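Local atomic coordinates of sugar-binding transport ATP-binding protein (Pyrococcus horikoshii, PDB entry 1V43), a protein that binds ATP and probably hydrolyses it to power sugar uptake, as the ATPase subunit of an ABC-type sugar transporter. Residues 11-16 against 31-36; 122-127 against 157-162; 146-151 against 178-183; 249-254 against 283-288; 264-269 against 353-358. One frame throughout, in Å; residues are numbered along the deposited sequence.

Interaction 1 of 5, residues 11-16 against 31-36; sequences EVKLEN and NLTIKD
The carboxylate of Glu-11 passes obliquely by Thr-33, whose CG2 methyl stands 3.8 Å from Glu-11 OE2. Lys-13 NZ meets Glu-11 OE2 on its anti side, 21° out of the carboxylate plane, closing a salt bridge of 3.0 Å. The other oxygen, Glu-11 OE1, accepts from water 1 at 2.6 Å; this water also donates to Asp-36 OD1, so it lies between two acid groups. The extended chain of Glu-11, its CG opposite the backbone N (chi1 172°), carries the carboxylate out to the methyl of Thr-33. With an alanine here, Lys-13 would probably be left without its carboxylate mate and water 1 without its acceptor on the 11-16 side.

In the backbone, Val-12 pairs with Ile-34 and Leu-14 with Leu-32, each through two hydrogen bonds; Ile-34 N to Val-12 O is 2.7 Å. On the face these four share, Val-12 CB and Ile-34 CB lie side by side, 3.9 Å apart, and Leu-14 CD1 rests 4.2 Å from Leu-32 CB. Leu-40 of strand 39-43 packs on Leu-32 and Ile-34. Strands 12-21 and 24-34 thus form an antiparallel beta hairpin, part of the antiparallel beta sheet found in ABC ATPase domains.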
# COMPACT_ATOMS: atom_id res chain seq x y z
N GLU A 11 31.88 -10.29 5.85
CA GLU A 11 31.76 -8.84 5.76
C GLU A 11 32.06 -8.42 4.33
O GLU A 11 32.99 -8.93 3.72
CB GLU A 11 32.75 -8.16 6.71
CG GLU A 11 32.79 -6.67 6.52
CD GLU A 11 33.65 -5.99 7.56
OE1 GLU A 11 33.28 -6.07 8.75
OE2 GLU A 11 34.68 -5.38 7.18
N VAL A 12 31.27 -7.48 3.81
CA VAL A 12 31.45 -6.98 2.45
C VAL A 12 31.76 -5.48 2.45
O VAL A 12 31.02 -4.68 3.03
CB VAL A 12 30.19 -7.22 1.59
CG1 VAL A 12 30.37 -6.60 0.21
CG2 VAL A 12 29.94 -8.70 1.45
N LYS A 13 32.86 -5.11 1.80
CA LYS A 13 33.26 -3.70 1.71
C LYS A 13 33.20 -3.20 0.29
O LYS A 13 33.74 -3.82 -0.62
CB LYS A 13 34.70 -3.50 2.17
CG LYS A 13 35.04 -3.77 3.62
CD LYS A 13 36.54 -3.54 3.78
CE LYS A 13 37.08 -4.04 5.10
NZ LYS A 13 36.89 -5.50 5.22
N LEU A 14 32.55 -2.06 0.09
CA LEU A 14 32.51 -1.46 -1.23
C LEU A 14 33.35 -0.18 -1.04
O LEU A 14 33.02 0.66 -0.21
CB LEU A 14 31.07 -1.13 -1.63
CG LEU A 14 30.01 -2.25 -1.57
CD1 LEU A 14 28.68 -1.69 -2.09
CD2 LEU A 14 30.43 -3.44 -2.43
N GLU A 15 34.45 -0.05 -1.78
CA GLU A 15 35.33 1.13 -1.61
C GLU A 15 35.34 2.04 -2.79
O GLU A 15 35.71 1.63 -3.89
CB GLU A 15 36.78 0.74 -1.39
CG GLU A 15 37.08 -0.18 -0.24
CD GLU A 15 38.55 -0.08 0.16
OE1 GLU A 15 39.43 0.04 -0.73
OE2 GLU A 15 38.81 -0.13 1.37
N ASN A 16 34.97 3.30 -2.56
CA ASN A 16 34.95 4.31 -3.61
C ASN A 16 34.46 3.71 -4.91
O ASN A 16 35.07 3.90 -5.96
CB ASN A 16 36.35 4.90 -3.80
CG ASN A 16 36.35 6.11 -4.72
OD1 ASN A 16 36.17 5.99 -5.94
ND2 ASN A 16 36.53 7.28 -4.13
N ASN A 31 30.63 4.22 -0.70
CA ASN A 31 31.47 3.68 0.35
C ASN A 31 30.53 3.00 1.34
O ASN A 31 29.66 3.64 1.94
CB ASN A 31 32.29 4.79 0.99
CG ASN A 31 33.48 5.19 0.13
OD1 ASN A 31 33.48 6.24 -0.51
ND2 ASN A 31 34.49 4.33 0.08
N LEU A 32 30.70 1.70 1.48
CA LEU A 32 29.82 0.93 2.34
C LEU A 32 30.49 -0.28 2.96
O LEU A 32 31.17 -1.04 2.27
CB LEU A 32 28.64 0.43 1.50
CG LEU A 32 27.20 0.73 1.89
CD1 LEU A 32 26.25 -0.01 0.95
CD2 LEU A 32 26.98 0.31 3.33
N THR A 33 30.28 -0.47 4.25
CA THR A 33 30.80 -1.63 4.94
C THR A 33 29.60 -2.44 5.43
O THR A 33 28.94 -2.07 6.41
CB THR A 33 31.69 -1.24 6.13
OG1 THR A 33 32.81 -0.49 5.66
CG2 THR A 33 32.21 -2.47 6.83
N ILE A 34 29.30 -3.52 4.71
CA ILE A 34 28.18 -4.41 5.02
C ILE A 34 28.64 -5.46 6.03
O ILE A 34 29.45 -6.31 5.71
CB ILE A 34 27.68 -5.06 3.73
CG1 ILE A 34 27.21 -3.94 2.78
CG2 ILE A 34 26.52 -5.98 4.01
CD1 ILE A 34 27.13 -4.32 1.36
N LYS A 35 28.09 -5.40 7.25
CA LYS A 35 28.52 -6.32 8.30
C LYS A 35 28.24 -7.80 8.05
O LYS A 35 27.23 -8.17 7.44
CB LYS A 35 27.94 -5.87 9.65
CG LYS A 35 28.34 -4.41 10.00
CD LYS A 35 27.81 -3.93 11.35
CE LYS A 35 28.00 -2.41 11.49
NZ LYS A 35 27.53 -1.90 12.82
N ASP A 36 29.18 -8.64 8.49
CA ASP A 36 29.04 -10.07 8.32
C ASP A 36 27.74 -10.54 8.95
O ASP A 36 27.46 -10.27 10.11
CB ASP A 36 30.23 -10.82 8.95
CG ASP A 36 30.35 -10.57 10.44
OD1 ASP A 36 30.60 -9.41 10.84
OD2 ASP A 36 30.21 -11.54 11.22
O HOH W 1 31.24 -7.07 10.04

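Interaction 2 of 5, residues 122-127 against 157-162; sequences VRWAAE and VVEPDV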
# COMPACT_ATOMS: atom_id res chain seq x y z
N VAL A 122 20.10 -30.63 -0.52
CA VAL A 122 18.71 -30.45 -0.95
C VAL A 122 17.78 -30.66 0.25
O VAL A 122 16.90 -29.86 0.49
CB VAL A 122 18.33 -31.41 -2.11
CG1 VAL A 122 16.83 -31.35 -2.39
CG2 VAL A 122 19.07 -31.02 -3.36
N ARG A 123 18.01 -31.73 1.01
CA ARG A 123 17.21 -32.04 2.19
C ARG A 123 17.31 -30.88 3.19
O ARG A 123 16.30 -30.43 3.74
CB ARG A 123 17.70 -33.33 2.86
CG ARG A 123 17.30 -34.63 2.15
CD ARG A 123 18.01 -35.86 2.75
NE ARG A 123 17.56 -37.12 2.16
CZ ARG A 123 16.65 -37.93 2.70
NH1 ARG A 123 16.09 -37.63 3.86
NH2 ARG A 123 16.29 -39.04 2.08
N TRP A 124 18.53 -30.41 3.42
CA TRP A 124 18.78 -29.31 4.36
C TRP A 124 18.04 -28.03 3.92
O TRP A 124 17.32 -27.42 4.70
CB TRP A 124 20.30 -29.06 4.43
CG TRP A 124 20.72 -27.75 5.07
CD1 TRP A 124 20.81 -27.46 6.41
CD2 TRP A 124 21.18 -26.58 4.38
NE1 TRP A 124 21.29 -26.18 6.59
CE2 TRP A 124 21.53 -25.62 5.37
CE3 TRP A 124 21.33 -26.24 3.02
CZ2 TRP A 124 22.03 -24.35 5.04
CZ3 TRP A 124 21.82 -24.97 2.70
CH2 TRP A 124 22.16 -24.04 3.71
N ALA A 125 18.20 -27.65 2.65
CA ALA A 125 17.55 -26.46 2.14
C ALA A 125 16.03 -26.61 2.15
O ALA A 125 15.32 -25.69 2.53
CB ALA A 125 18.03 -26.16 0.70
N ALA A 126 15.56 -27.77 1.73
CA ALA A 126 14.13 -28.05 1.68
C ALA A 126 13.51 -27.95 3.07
O ALA A 126 12.40 -27.43 3.24
CB ALA A 126 13.88 -29.43 1.07
N GLU A 127 14.22 -28.45 4.08
CA GLU A 127 13.72 -28.39 5.44
C GLU A 127 13.67 -26.93 5.90
O GLU A 127 12.69 -26.50 6.51
CB GLU A 127 14.60 -29.24 6.37
CG GLU A 127 14.11 -29.37 7.82
CD GLU A 127 14.20 -28.05 8.61
OE1 GLU A 127 15.23 -27.35 8.49
OE2 GLU A 127 13.25 -27.73 9.36
N VAL A 157 20.92 -23.30 -1.48
CA VAL A 157 21.48 -24.65 -1.53
C VAL A 157 23.00 -24.70 -1.77
O VAL A 157 23.66 -25.65 -1.34
CB VAL A 157 20.75 -25.53 -2.59
CG1 VAL A 157 21.35 -25.32 -3.97
CG2 VAL A 157 20.82 -27.00 -2.18
N VAL A 158 23.55 -23.67 -2.42
CA VAL A 158 24.99 -23.63 -2.68
C VAL A 158 25.78 -23.09 -1.49
O VAL A 158 27.01 -23.07 -1.51
CB VAL A 158 25.33 -22.76 -3.93
CG1 VAL A 158 24.61 -23.30 -5.15
CG2 VAL A 158 24.95 -21.31 -3.69
N GLU A 159 25.08 -22.65 -0.46
CA GLU A 159 25.74 -22.10 0.72
C GLU A 159 26.64 -20.92 0.32
O GLU A 159 27.85 -20.92 0.54
CB GLU A 159 26.57 -23.19 1.40
CG GLU A 159 25.81 -24.48 1.65
CD GLU A 159 26.56 -25.42 2.58
OE1 GLU A 159 26.47 -25.25 3.81
OE2 GLU A 159 27.25 -26.33 2.06
N PRO A 160 26.04 -19.88 -0.26
CA PRO A 160 26.79 -18.70 -0.69
C PRO A 160 27.36 -17.94 0.49
O PRO A 160 26.83 -18.02 1.59
CB PRO A 160 25.72 -17.89 -1.41
CG PRO A 160 24.54 -18.08 -0.49
CD PRO A 160 24.59 -19.58 -0.19
N ASP A 161 28.46 -17.22 0.25
CA ASP A 161 29.05 -16.40 1.30
C ASP A 161 28.28 -15.09 1.33
O ASP A 161 28.29 -14.39 2.32
CB ASP A 161 30.53 -16.11 1.02
CG ASP A 161 31.41 -17.33 1.21
OD1 ASP A 161 31.10 -18.13 2.11
OD2 ASP A 161 32.41 -17.48 0.48
N VAL A 162 27.62 -14.78 0.23
CA VAL A 162 26.84 -13.56 0.12
C VAL A 162 25.58 -13.85 -0.69
O VAL A 162 25.65 -14.40 -1.80
CB VAL A 162 27.65 -12.43 -0.57
CG1 VAL A 162 26.81 -11.17 -0.63
CG2 VAL A 162 28.94 -12.15 0.21
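Where helix 115-128 of the ABC ATPase domain passes the chain leaving helix 147-156, Trp-124, Ala-125 and Val-122 meet Val-157 and Glu-159. No hydrogen bond crosses here; the contact is van der Waals packing, mostly between carbons.

Val-157 fits against the helix with one branch. Val-157 CG2 lies 4.1 Å from Ala-125 CB and equally 4.1 Å from Val-122 N, so a single methyl touches both the side chain of one helical residue and the backbone of another. That branch sits opposite the backbone N of Val-157, while CG1 takes the place between N and the carbonyl carbon (chi1 85°). Ile-104 and Leu-108 also touch Val-157, and Tyr-101 and Ala-105 touch Val-122, so helix 100-105 takes part in the same buried cluster.

Trp-124 reaches out with the six-membered end of its indole. Val-157 CA sits at the edge of the ring, close to its plane, 4.3 Å from Trp-124 CZ3. Glu-159 CG approaches obliquely, 4.2 Å from Trp-124 CZ3, and the carboxylate beyond is turned 59° from the ring plane. That acid looks elsewhere for its bonds: OE2 forms a salt bridge with Arg-121 and OE1 accepts from Val-6 N.

Glu-159 has a positive phi of 58° and is the first residue past the helix to leave helical geometry. It turns the chain towards strand 162-166, and the contact therefore ties the helical part of the ABC ATPase domain to a helix-to-strand connection entering its largely parallel P-loop NTPase sheet.

Interaction 3 of 5, residues 146-151 against 178-183; sequences QRQRVA and VAMRAE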
# COMPACT_ATOMS: atom_id res chain seq x y z
N GLN A 146 4.75 -23.22 -2.15
CA GLN A 146 5.00 -21.99 -2.88
C GLN A 146 6.21 -22.16 -3.78
O GLN A 146 7.25 -22.66 -3.35
CB GLN A 146 5.24 -20.83 -1.90
CG GLN A 146 4.18 -20.72 -0.82
CD GLN A 146 4.45 -19.59 0.17
OE1 GLN A 146 5.53 -19.50 0.76
NE2 GLN A 146 3.45 -18.74 0.37
N ARG A 147 6.05 -21.77 -5.04
CA ARG A 147 7.14 -21.85 -6.01
C ARG A 147 8.15 -20.80 -5.56
O ARG A 147 9.32 -20.83 -5.95
CB ARG A 147 6.62 -21.52 -7.41
CG ARG A 147 7.43 -22.12 -8.57
CD ARG A 147 8.91 -21.75 -8.54
NE ARG A 147 9.63 -22.29 -9.69
CZ ARG A 147 10.95 -22.25 -9.84
NH1 ARG A 147 11.72 -21.69 -8.90
NH2 ARG A 147 11.52 -22.76 -10.93
N GLN A 148 7.68 -19.86 -4.74
CA GLN A 148 8.55 -18.81 -4.24
C GLN A 148 9.59 -19.44 -3.32
O GLN A 148 10.79 -19.23 -3.47
CB GLN A 148 7.73 -17.78 -3.46
CG GLN A 148 8.51 -16.51 -3.14
CD GLN A 148 9.02 -15.80 -4.38
OE1 GLN A 148 8.25 -15.43 -5.27
NE2 GLN A 148 10.34 -15.59 -4.45
N ARG A 149 9.10 -20.24 -2.37
CA ARG A 149 9.96 -20.91 -1.41
C ARG A 149 11.00 -21.80 -2.10
O ARG A 149 12.13 -21.93 -1.63
CB ARG A 149 9.10 -21.73 -0.46
CG ARG A 149 7.96 -20.93 0.14
CD ARG A 149 8.00 -20.85 1.67
NE ARG A 149 7.71 -22.14 2.29
CZ ARG A 149 6.52 -22.73 2.25
NH1 ARG A 149 5.51 -22.16 1.62
NH2 ARG A 149 6.34 -23.90 2.85
N VAL A 150 10.62 -22.40 -3.23
CA VAL A 150 11.52 -23.28 -3.97
C VAL A 150 12.69 -22.48 -4.52
O VAL A 150 13.83 -22.94 -4.50
CB VAL A 150 10.81 -23.99 -5.15
CG1 VAL A 150 11.80 -24.89 -5.88
CG2 VAL A 150 9.61 -24.78 -4.63
N ALA A 151 12.38 -21.29 -5.04
CA ALA A 151 13.41 -20.42 -5.60
C ALA A 151 14.44 -20.05 -4.54
O ALA A 151 15.64 -20.00 -4.81
CB ALA A 151 12.76 -19.14 -6.18
N VAL A 178 3.71 -10.20 2.15
CA VAL A 178 4.06 -10.06 3.55
C VAL A 178 4.55 -11.38 4.12
O VAL A 178 5.53 -11.41 4.87
CB VAL A 178 2.86 -9.52 4.39
CG1 VAL A 178 3.12 -9.73 5.88
CG2 VAL A 178 2.69 -8.02 4.15
N ALA A 179 3.86 -12.47 3.77
CA ALA A 179 4.25 -13.79 4.23
C ALA A 179 5.68 -14.13 3.76
O ALA A 179 6.46 -14.71 4.50
CB ALA A 179 3.25 -14.85 3.73
N MET A 180 6.01 -13.76 2.52
CA MET A 180 7.34 -14.00 1.98
C MET A 180 8.42 -13.14 2.68
O MET A 180 9.51 -13.63 2.98
CB MET A 180 7.38 -13.74 0.46
CG MET A 180 6.80 -14.87 -0.41
SD MET A 180 7.33 -16.55 0.08
CE MET A 180 9.09 -16.43 -0.12
N ARG A 181 8.12 -11.86 2.94
CA ARG A 181 9.08 -10.99 3.63
C ARG A 181 9.48 -11.65 4.93
O ARG A 181 10.67 -11.82 5.21
CB ARG A 181 8.45 -9.63 3.94
CG ARG A 181 8.26 -8.75 2.73
CD ARG A 181 7.43 -7.54 3.05
NE ARG A 181 7.07 -6.82 1.84
CZ ARG A 181 6.05 -5.97 1.77
NH1 ARG A 181 5.31 -5.73 2.85
NH2 ARG A 181 5.76 -5.37 0.62
N ALA A 182 8.49 -12.03 5.73
CA ALA A 182 8.74 -12.69 7.00
C ALA A 182 9.52 -13.98 6.81
O ALA A 182 10.47 -14.26 7.54
CB ALA A 182 7.42 -12.97 7.72
N GLU A 183 9.10 -14.79 5.85
CA GLU A 183 9.77 -16.06 5.56
C GLU A 183 11.26 -15.82 5.24
O GLU A 183 12.14 -16.39 5.87
CB GLU A 183 9.08 -16.74 4.38
CG GLU A 183 9.68 -18.07 3.96
CD GLU A 183 9.64 -19.10 5.06
OE1 GLU A 183 8.81 -18.95 5.99
OE2 GLU A 183 10.42 -20.07 4.99
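Met-180 of helix 174-191 packs against Gln-148 in the first turn of helix 147-156, which directly follows the LSGGQ signature sequence of ABC ATPases. Gln-146, the last residue of that sequence, occupies the N-cap position. The two short helical segments run nearly parallel, crossing at -26° with their axes 11.4 Å apart, so long side chains must span the distance.

Met-180 does most of this. Its chain folds back at chi2 and chi3, and Met-180 SD comes to 3.8 Å from Gln-148 CB; the modelled place of the terminal methyl is doubtful. Leu-172 touches both residues from a nearby loop. A serine in place of Met-180 would probably open a gap beside Gln-148 and leave Leu-172 without one of its apolar neighbours.

One turn further along the 178-183 helix, Glu-183 crosses Arg-149 at about a right angle. Their aliphatic parts meet, Arg-149 CD lying 4.0 Å from Glu-183 CG. The charges are close but not bonded: Arg-149 NE stands 4.3 Å from Glu-183 OE2, and the guanidinium and carboxylate planes are 60° apart. The guanidinium is instead anchored to backbone carbonyls, NE to Leu-129 O and NH2 to Gln-130 O.

On helix 174-191, Ala-182 packs on Phe-316 of the second subunit. The contact thus joins the start of the signature helix to a neighbouring helix of the ABC ATPase domain.

Interaction 4 of 5, residues 249-254 against 283-288; sequences ILEVSV and TVLFGI
Leu-250 N gives a hydrogen bond of 2.6 Å to Phe-286 O, and Phe-286 N returns one of the same length to Leu-250 O. Two residues along, Val-252 and Val-284 repeat the exchange, Val-284 N to Val-252 O measuring 2.8 Å. These are the hydrogen-bonded pairs of two antiparallel strands, 248-255 and 283-288, neighbours in a five-stranded sheet of the OB-fold domain found in MalK-type transporter ATPases. Their short segments run at 144° to each other, a marked twist for adjoining strands.

These hydrogen-bonded pairs send their side chains to one face, which is apolar. Phe-286 carries its ring there with CG opposite the backbone N (chi1 170°), and Leu-250 CB meets the ring at its edge, 4.1 Å from Phe-286 CD2. Val-252 sets CG2 against Phe-286 CB at 3.8 Å. At the end of the segment, Val-254, which does not point squarely to this face, brings CG2 within 3.7 Å of Val-284 CG2, the two side chains crossing at about a right angle. Leu-259 and Phe-264 cover parts of this face, so it lies buried inside the domain.

The other face bears Ile-249, Glu-251, Ser-253, Thr-283 and Leu-285. Glu-251 runs out extended past Thr-283 and spends its carboxylate on two outside cations, OE1 on Lys-365 and OE2 on Arg-262, which would probably favour its charged form. Ile-249 lays CG2 by Leu-285 CB, 4.1 Å away, and puts its other tip over a residue with no side chain: Ile-249 CD1 is 4.2 Å from Gly-287 CA.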
# COMPACT_ATOMS: atom_id res chain seq x y z
N ILE A 249 6.04 18.51 4.78
CA ILE A 249 7.18 19.42 4.65
C ILE A 249 6.66 20.84 4.39
O ILE A 249 6.08 21.12 3.34
CB ILE A 249 8.11 19.00 3.48
CG1 ILE A 249 8.66 17.58 3.72
CG2 ILE A 249 9.27 19.96 3.37
CD1 ILE A 249 9.52 17.48 4.96
N LEU A 250 6.85 21.72 5.37
CA LEU A 250 6.38 23.09 5.24
C LEU A 250 7.49 24.12 5.32
O LEU A 250 8.33 24.09 6.22
CB LEU A 250 5.34 23.39 6.33
CG LEU A 250 4.09 22.52 6.35
CD1 LEU A 250 3.10 23.08 7.36
CD2 LEU A 250 3.48 22.48 4.97
N GLU A 251 7.48 25.06 4.39
CA GLU A 251 8.48 26.12 4.33
C GLU A 251 8.17 27.16 5.41
O GLU A 251 7.07 27.70 5.45
CB GLU A 251 8.44 26.76 2.95
CG GLU A 251 9.58 27.70 2.64
CD GLU A 251 9.57 28.13 1.19
OE1 GLU A 251 10.40 28.99 0.83
OE2 GLU A 251 8.74 27.61 0.41
N VAL A 252 9.12 27.43 6.30
CA VAL A 252 8.90 28.42 7.35
C VAL A 252 10.11 29.31 7.67
O VAL A 252 11.23 29.05 7.21
CB VAL A 252 8.44 27.74 8.66
CG1 VAL A 252 7.17 26.94 8.41
CG2 VAL A 252 9.54 26.87 9.23
N SER A 253 9.87 30.36 8.45
CA SER A 253 10.92 31.30 8.84
C SER A 253 11.14 31.20 10.35
O SER A 253 10.18 31.08 11.10
CB SER A 253 10.53 32.72 8.46
OG SER A 253 10.44 32.86 7.06
N VAL A 254 12.40 31.26 10.77
CA VAL A 254 12.75 31.16 12.19
C VAL A 254 12.77 32.52 12.89
O VAL A 254 13.33 33.48 12.37
CB VAL A 254 14.15 30.51 12.35
CG1 VAL A 254 14.42 30.23 13.82
CG2 VAL A 254 14.23 29.23 11.52
N THR A 283 14.86 31.18 6.04
CA THR A 283 13.87 30.15 5.75
C THR A 283 14.43 28.72 5.81
O THR A 283 15.51 28.43 5.29
CB THR A 283 13.23 30.35 4.37
OG1 THR A 283 12.48 31.57 4.36
CG2 THR A 283 12.31 29.19 4.04
N VAL A 284 13.66 27.83 6.44
CA VAL A 284 14.04 26.43 6.58
C VAL A 284 12.82 25.57 6.28
O VAL A 284 11.71 26.08 6.19
CB VAL A 284 14.55 26.13 8.00
CG1 VAL A 284 15.85 26.86 8.25
CG2 VAL A 284 13.51 26.55 9.04
N LEU A 285 13.03 24.26 6.12
CA LEU A 285 11.92 23.37 5.84
C LEU A 285 11.50 22.66 7.12
O LEU A 285 12.31 21.97 7.75
CB LEU A 285 12.31 22.37 4.75
CG LEU A 285 12.74 22.98 3.41
CD1 LEU A 285 13.09 21.89 2.43
CD2 LEU A 285 11.61 23.85 2.84
N PHE A 286 10.25 22.86 7.51
CA PHE A 286 9.66 22.27 8.71
C PHE A 286 9.02 20.93 8.32
O PHE A 286 8.39 20.82 7.28
CB PHE A 286 8.59 23.21 9.26
CG PHE A 286 7.74 22.61 10.35
CD1 PHE A 286 8.25 22.44 11.64
CD2 PHE A 286 6.43 22.23 10.10
CE1 PHE A 286 7.46 21.91 12.65
CE2 PHE A 286 5.64 21.70 11.11
CZ PHE A 286 6.15 21.54 12.39
N GLY A 287 9.17 19.93 9.17
CA GLY A 287 8.59 18.64 8.87
C GLY A 287 8.01 17.93 10.08
O GLY A 287 8.60 17.91 11.16
N ILE A 288 6.82 17.36 9.90
CA ILE A 288 6.17 16.61 10.97
C ILE A 288 5.33 15.55 10.28
O ILE A 288 4.62 15.87 9.33
CB ILE A 288 5.31 17.51 11.90
CG1 ILE A 288 4.77 16.67 13.05
CG2 ILE A 288 4.19 18.19 11.12
CD1 ILE A 288 3.96 17.46 14.03

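Interaction 5 of 5, residues 264-269 against 353-358; sequences FRIELP and VIMDLD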
# COMPACT_ATOMS: atom_id res chain seq x y z
N PHE A 264 0.37 30.76 9.88
CA PHE A 264 0.42 30.11 11.19
C PHE A 264 1.79 30.26 11.83
O PHE A 264 2.75 30.61 11.15
CB PHE A 264 0.07 28.61 11.06
CG PHE A 264 1.16 27.78 10.43
CD1 PHE A 264 2.27 27.37 11.17
CD2 PHE A 264 1.09 27.43 9.08
CE1 PHE A 264 3.30 26.63 10.58
CE2 PHE A 264 2.11 26.69 8.48
CZ PHE A 264 3.22 26.29 9.23
N ARG A 265 1.87 29.99 13.13
CA ARG A 265 3.13 30.06 13.86
C ARG A 265 3.18 28.90 14.84
O ARG A 265 2.15 28.41 15.29
CB ARG A 265 3.25 31.38 14.63
CG ARG A 265 2.39 31.49 15.90
CD ARG A 265 2.83 32.66 16.78
NE ARG A 265 4.07 32.39 17.52
CZ ARG A 265 4.76 33.30 18.20
NH1 ARG A 265 4.34 34.56 18.25
NH2 ARG A 265 5.87 32.96 18.84
N ILE A 266 4.39 28.48 15.18
CA ILE A 266 4.57 27.38 16.11
C ILE A 266 5.55 27.79 17.19
O ILE A 266 6.70 28.12 16.91
CB ILE A 266 5.09 26.12 15.37
CG1 ILE A 266 4.02 25.63 14.39
CG2 ILE A 266 5.47 25.05 16.38
CD1 ILE A 266 4.50 24.55 13.43
N GLU A 267 5.10 27.77 18.44
CA GLU A 267 5.95 28.15 19.56
C GLU A 267 7.02 27.08 19.78
O GLU A 267 6.71 25.95 20.15
CB GLU A 267 5.11 28.32 20.82
CG GLU A 267 5.56 29.46 21.72
CD GLU A 267 5.65 30.78 20.97
OE1 GLU A 267 4.67 31.15 20.29
OE2 GLU A 267 6.70 31.45 21.07
N LEU A 268 8.27 27.45 19.56
CA LEU A 268 9.38 26.51 19.74
C LEU A 268 10.02 26.60 21.12
O LEU A 268 10.50 27.66 21.52
CB LEU A 268 10.46 26.75 18.68
CG LEU A 268 10.09 26.58 17.21
CD1 LEU A 268 11.34 26.77 16.37
CD2 LEU A 268 9.49 25.21 16.96
N PRO A 269 10.01 25.49 21.88
CA PRO A 269 10.61 25.48 23.21
C PRO A 269 12.11 25.78 23.15
O PRO A 269 12.70 25.85 22.07
CB PRO A 269 10.32 24.06 23.70
CG PRO A 269 9.02 23.76 23.05
CD PRO A 269 9.24 24.26 21.65
N VAL A 353 -5.64 20.85 15.50
CA VAL A 353 -4.58 19.90 15.21
C VAL A 353 -3.48 20.03 16.26
O VAL A 353 -2.98 21.12 16.53
CB VAL A 353 -3.99 20.15 13.82
CG1 VAL A 353 -2.86 19.17 13.57
CG2 VAL A 353 -5.08 20.01 12.75
N ILE A 354 -3.12 18.90 16.86
CA ILE A 354 -2.08 18.87 17.88
C ILE A 354 -0.82 18.19 17.36
O ILE A 354 -0.84 17.00 17.05
CB ILE A 354 -2.56 18.10 19.13
CG1 ILE A 354 -3.98 18.54 19.51
CG2 ILE A 354 -1.62 18.36 20.29
CD1 ILE A 354 -4.51 17.87 20.77
N MET A 355 0.27 18.95 17.29
CA MET A 355 1.57 18.44 16.83
C MET A 355 2.47 18.01 18.00
O MET A 355 2.56 18.70 19.03
CB MET A 355 2.33 19.51 16.04
CG MET A 355 1.53 20.22 14.95
SD MET A 355 2.60 21.21 13.87
CE MET A 355 3.93 21.65 15.01
N ASP A 356 3.15 16.87 17.84
CA ASP A 356 4.07 16.39 18.86
C ASP A 356 5.42 17.06 18.59
O ASP A 356 6.15 16.65 17.68
CB ASP A 356 4.24 14.87 18.79
CG ASP A 356 5.07 14.32 19.96
OD1 ASP A 356 5.91 15.06 20.52
OD2 ASP A 356 4.89 13.14 20.32
N LEU A 357 5.72 18.08 19.38
CA LEU A 357 6.96 18.84 19.25
C LEU A 357 8.24 18.01 19.32
O LEU A 357 9.26 18.40 18.76
CB LEU A 357 6.99 19.94 20.32
CG LEU A 357 6.73 21.38 19.83
CD1 LEU A 357 5.81 21.38 18.62
CD2 LEU A 357 6.11 22.19 20.96
N ASP A 358 8.18 16.87 19.99
CA ASP A 358 9.35 16.02 20.10
C ASP A 358 9.60 15.19 18.84
O ASP A 358 10.66 14.58 18.69
CB ASP A 358 9.22 15.11 21.32
CG ASP A 358 9.42 15.86 22.63
OD1 ASP A 358 8.75 15.52 23.63
OD2 ASP A 358 10.27 16.78 22.68
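Apolar contacts carry this meeting of Ile-266 and Pro-269 with Met-355 and Leu-357. The side chains of Ile-266 and Met-355 approach at about a right angle, end against end: Ile-266 CD1 lies 3.4 Å from Met-355 CE, tighter than usual for two carbons, and 3.9 Å from the sulfur, Met-355 SD. Met-355 reaches that position by a bend at its last torsion, chi3 being -29°, well away from a staggered value. Met-355 CE also stands 4.0 Å from Ile-266 CG2, so the methyl touches both arms of the isoleucine.

Leu-357 makes the second patch. Leu-357 CD2 rests against the proline ring, 3.8 Å from Pro-269 CD, while Leu-357 CD1 sits 4.3 Å from Ile-266 CG2, so that one leucine bridges two residues of 264-269.

No polar bond joins the two segments. Arg-265 NH2 and Glu-267 OE1 form a salt bridge of 2.6 Å along one strand, and Arg-265 also makes a cation-pi contact with Tyr-258. In 353-358, Asp-356 OD1 accepts from Asp-358 N at 3.0 Å, an Asx turn at the end of strand 350-356, and Asp-358 OD2 pairs with Arg-306.

Strand 264-267 edges one five-stranded antiparallel sheet of the OB-type region and strand 350-356 belongs to another. What joins the segments is the fit of aliphatic and thioether groups, so their hold on each other probably depends on shape and on exclusion of water.

Interactions 1, 2 and 3 belong to the ABC ATPase domain; 4 and 5 lie in the OB-type region, and the centres of 2 and 5 are 53 Å apart. Interactions 1 and 2 touch directly, Val-12 CG2 against Val-162 CG2 at 3.8 Å, whereas 2 and 3 come no closer than about 6 Å between nearest atoms. Interaction 1 is nearest the nucleotide site: the side chain of Leu-32 is about 9 Å from that of Lys-50, which binds ATP, although no nucleotide is bound to this chain here. Interactions 4 and 5 form one continuous core, with Phe-286 CZ 3.4 Å from Met-355 CE and 3.6 Å from Ile-266 CD1, well away from that site.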